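Local coordinates for protein glutaredoxin-glutathione complex (PDB 5KQA) that binds glutathione and probably acts as a glutathione-dependent thiol-disulfide oxidoreductase of the thioredoxin fold, at residues K54-Q59 with G114-M119. Numbering follows the deposited sequence.
Sequences KKLFDQ and GKLVPM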
ATOM      1  N   LYS A  54       5.371  -6.208   5.601  1.00 12.39           N
ATOM      2  CA  LYS A  54       6.378  -6.627   4.630  1.00 11.62           C
ATOM      3  C   LYS A  54       6.893  -8.029   4.951  1.00 12.46           C
ATOM      4  O   LYS A  54       7.075  -8.861   4.058  1.00  8.43           O
ATOM      5  CB  LYS A  54       7.556  -5.647   4.590  1.00 13.98           C
ATOM      6  CG  LYS A  54       7.249  -4.283   4.005  1.00 15.88           C
ATOM      7  CD  LYS A  54       8.394  -3.323   4.318  1.00 14.52           C
ATOM      8  CE  LYS A  54       8.026  -1.891   4.026  1.00 20.75           C
ATOM      9  NZ  LYS A  54       9.105  -0.930   4.441  1.00 15.72           N
ATOM     10  N   LYS A  55       7.153  -8.277   6.230  1.00  9.30           N
ATOM     11  CA  LYS A  55       7.612  -9.592   6.670  1.00 12.68           C
ATOM     12  C   LYS A  55       6.581 -10.685   6.341  1.00 13.82           C
ATOM     13  O   LYS A  55       6.939 -11.769   5.877  1.00 10.82           O
ATOM     14  CB  LYS A  55       7.906  -9.560   8.171  1.00 19.37           C
ATOM     15  CG  LYS A  55       8.657 -10.762   8.707  1.00 20.88           C
ATOM     16  CD  LYS A  55       9.139 -10.484  10.129  1.00 43.07           C
ATOM     17  CE  LYS A  55      10.009 -11.610  10.677  1.00 45.59           C
ATOM     18  NZ  LYS A  55       9.245 -12.876  10.885  1.00 51.45           N
ATOM     19  N   LEU A  56       5.303 -10.397   6.582  1.00  9.77           N
ATOM     20  CA  LEU A  56       4.226 -11.324   6.219  1.00 14.13           C
ATOM     21  C   LEU A  56       4.236 -11.636   4.726  1.00 13.84           C
ATOM     22  O   LEU A  56       4.200 -12.797   4.327  1.00 13.20           O
ATOM     23  CB  LEU A  56       2.857 -10.756   6.610  1.00 15.69           C
ATOM     24  CG  LEU A  56       1.657 -11.620   6.180  1.00 16.43           C
ATOM     25  CD1 LEU A  56       1.500 -12.823   7.083  1.00 20.09           C
ATOM     26  CD2 LEU A  56       0.373 -10.833   6.121  1.00 13.65           C
ATOM     27  N   PHE A  57       4.266 -10.594   3.900  1.00 12.19           N
ATOM     28  CA  PHE A  57       4.290 -10.781   2.452  1.00 14.67           C
ATOM     29  C   PHE A  57       5.537 -11.539   2.007  1.00 14.70           C
ATOM     30  O   PHE A  57       5.461 -12.360   1.096  1.00 15.17           O
ATOM     31  CB  PHE A  57       4.208  -9.432   1.727  1.00  9.51           C
ATOM     32  CG  PHE A  57       2.880  -8.772   1.848  1.00 11.14           C
ATOM     33  CD1 PHE A  57       1.714  -9.519   1.756  1.00 12.98           C
ATOM     34  CD2 PHE A  57       2.786  -7.411   2.069  1.00 10.89           C
ATOM     35  CE1 PHE A  57       0.477  -8.921   1.872  1.00 15.29           C
ATOM     36  CE2 PHE A  57       1.548  -6.806   2.191  1.00 10.05           C
ATOM     37  CZ  PHE A  57       0.395  -7.561   2.089  1.00 15.01           C
ATOM     38  N   ASP A  58       6.678 -11.267   2.639  1.00 10.90           N
ATOM     39  CA  ASP A  58       7.905 -12.015   2.342  1.00 18.37           C
ATOM     40  C   ASP A  58       7.677 -13.515   2.533  1.00 17.49           C
ATOM     41  O   ASP A  58       7.973 -14.329   1.649  1.00 16.38           O
ATOM     42  CB  ASP A  58       9.073 -11.559   3.234  1.00 17.28           C
ATOM     43  CG  ASP A  58       9.563 -10.147   2.905  1.00 19.96           C
ATOM     44  OD1 ASP A  58       9.396  -9.690   1.756  1.00 17.83           O
ATOM     45  OD2 ASP A  58      10.129  -9.494   3.810  1.00 22.87           O
ATOM     46  N   GLN A  59       7.139 -13.867   3.697  1.00 17.95           N
ATOM     47  CA  GLN A  59       6.942 -15.262   4.082  1.00 17.60           C
ATOM     48  C   GLN A  59       5.872 -15.954   3.222  1.00 20.09           C
ATOM     49  O   GLN A  59       5.929 -17.168   2.993  1.00 17.34           O
ATOM     50  CB  GLN A  59       6.594 -15.333   5.572  1.00 15.06           C
ATOM     51  CG  GLN A  59       7.736 -14.834   6.464  1.00 17.90           C
ATOM     52  CD  GLN A  59       7.392 -14.823   7.942  1.00 29.56           C
ATOM     53  OE1 GLN A  59       6.240 -14.620   8.322  1.00 29.42           O
ATOM     54  NE2 GLN A  59       8.396 -15.039   8.784  1.00 32.80           N
ATOM     55  N   GLY A 114      -8.443 -16.337   5.683  1.00 16.36           N
ATOM     56  CA  GLY A 114      -8.098 -17.165   4.541  1.00 15.46           C
ATOM     57  C   GLY A 114      -8.277 -16.521   3.180  1.00 15.64           C
ATOM     58  O   GLY A 114      -8.216 -17.198   2.156  1.00 15.39           O
ATOM     59  N   LYS A 115      -8.489 -15.209   3.158  1.00 23.54           N
ATOM     60  CA  LYS A 115      -8.782 -14.507   1.907  1.00 25.58           C
ATOM     61  C   LYS A 115      -7.550 -13.917   1.215  1.00 15.03           C
ATOM     62  O   LYS A 115      -7.577 -13.665   0.013  1.00 17.06           O
ATOM     63  CB  LYS A 115      -9.795 -13.389   2.165  1.00 23.78           C
ATOM     64  CG  LYS A 115     -11.141 -13.890   2.690  1.00 37.78           C
ATOM     65  CD  LYS A 115     -11.843 -14.775   1.673  1.00 29.85           C
ATOM     66  CE  LYS A 115     -13.053 -15.461   2.288  1.00 44.45           C
ATOM     67  NZ  LYS A 115     -12.635 -16.371   3.388  1.00 41.15           N
ATOM     68  N   LEU A 116      -6.484 -13.693   1.974  1.00 15.73           N
ATOM     69  CA  LEU A 116      -5.322 -12.949   1.474  1.00 20.42           C
ATOM     70  C   LEU A 116      -4.578 -13.653   0.336  1.00 11.34           C
ATOM     71  O   LEU A 116      -4.288 -13.039  -0.691  1.00 11.75           O
ATOM     72  CB  LEU A 116      -4.345 -12.667   2.623  1.00 15.80           C
ATOM     73  CG  LEU A 116      -3.161 -11.748   2.328  1.00 12.91           C
ATOM     74  CD1 LEU A 116      -3.660 -10.430   1.789  1.00 17.89           C
ATOM     75  CD2 LEU A 116      -2.308 -11.525   3.583  1.00  9.03           C
ATOM     76  N   VAL A 117      -4.253 -14.926   0.520  1.00  9.28           N
ATOM     77  CA  VAL A 117      -3.497 -15.654  -0.506  1.00 16.85           C
ATOM     78  C   VAL A 117      -4.260 -15.752  -1.835  1.00  7.67           C
ATOM     79  O   VAL A 117      -3.671 -15.534  -2.894  1.00 12.56           O
ATOM     80  CB  VAL A 117      -3.103 -17.066  -0.019  1.00 15.85           C
ATOM     81  CG1 VAL A 117      -2.540 -17.908  -1.166  1.00 11.01           C
ATOM     82  CG2 VAL A 117      -2.075 -16.944   1.097  1.00 19.40           C
ATOM     83  N   PRO A 118      -5.563 -16.079  -1.790  1.00 11.35           N
ATOM     84  CA  PRO A 118      -6.339 -16.091  -3.037  1.00 12.96           C
ATOM     85  C   PRO A 118      -6.398 -14.714  -3.705  1.00 13.43           C
ATOM     86  O   PRO A 118      -6.360 -14.648  -4.932  1.00 12.32           O
ATOM     87  CB  PRO A 118      -7.739 -16.538  -2.585  1.00 13.23           C
ATOM     88  CG  PRO A 118      -7.494 -17.312  -1.319  1.00 11.91           C
ATOM     89  CD  PRO A 118      -6.345 -16.599  -0.649  1.00 12.81           C
ATOM     90  N   MET A 119      -6.512 -13.644  -2.916  1.00 10.20           N
ATOM     91  CA  MET A 119      -6.507 -12.282  -3.464  1.00 13.27           C
ATOM     92  C   MET A 119      -5.174 -11.982  -4.128  1.00 13.50           C
ATOM     93  O   MET A 119      -5.128 -11.383  -5.208  1.00 10.62           O
ATOM     94  CB  MET A 119      -6.761 -11.236  -2.374  1.00 13.82           C
ATOM     95  CG  MET A 119      -8.152 -11.223  -1.774  1.00 34.77           C
ATOM     96  SD  MET A 119      -8.192 -10.122  -0.336  1.00 35.59           S
ATOM     97  CE  MET A 119      -7.313  -8.719  -0.993  1.00 23.54           C
TER
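Leu116 reaches across to Leu56 and Phe57 of helix 48-60, and its side chain carries the whole of the second segment's part in this contact. Two residues earlier, Gly114 is the C-prime residue of a Schellman motif that ends helix 104-112; its positive phi (80°) suits glycine, and the turn brings the chain round through Lys115. In Leu116, CG stands anti to the backbone N (chi1 -172°), which swings it out toward helix 48-60. CD2 of Leu116 meets CD2 of Leu56 tip to tip at 3.8 Å. CD2 of Leu116 also lies 4.2 Å from CE1 of Phe57, obliquely to the ring, with the two side chains crossing at about a right angle. Here helices 48-60 and 116-122 of the thioredoxin fold meet, and Val107 of helix 104-112 touches all three residues. The buried ring of Phe57 offers a broad apolar surface that also meets Leu39, Val41 and Val94 of the central sheet. Leu116, buried and touching Ile96 as well, suits a compact hydrocarbon with two methyls. Further along, the amide of Met119 bonds to the carbonyl of Lys115, and the long, unbranched, largely apolar side chain of Met119 touches Ile96 of strand 93-96.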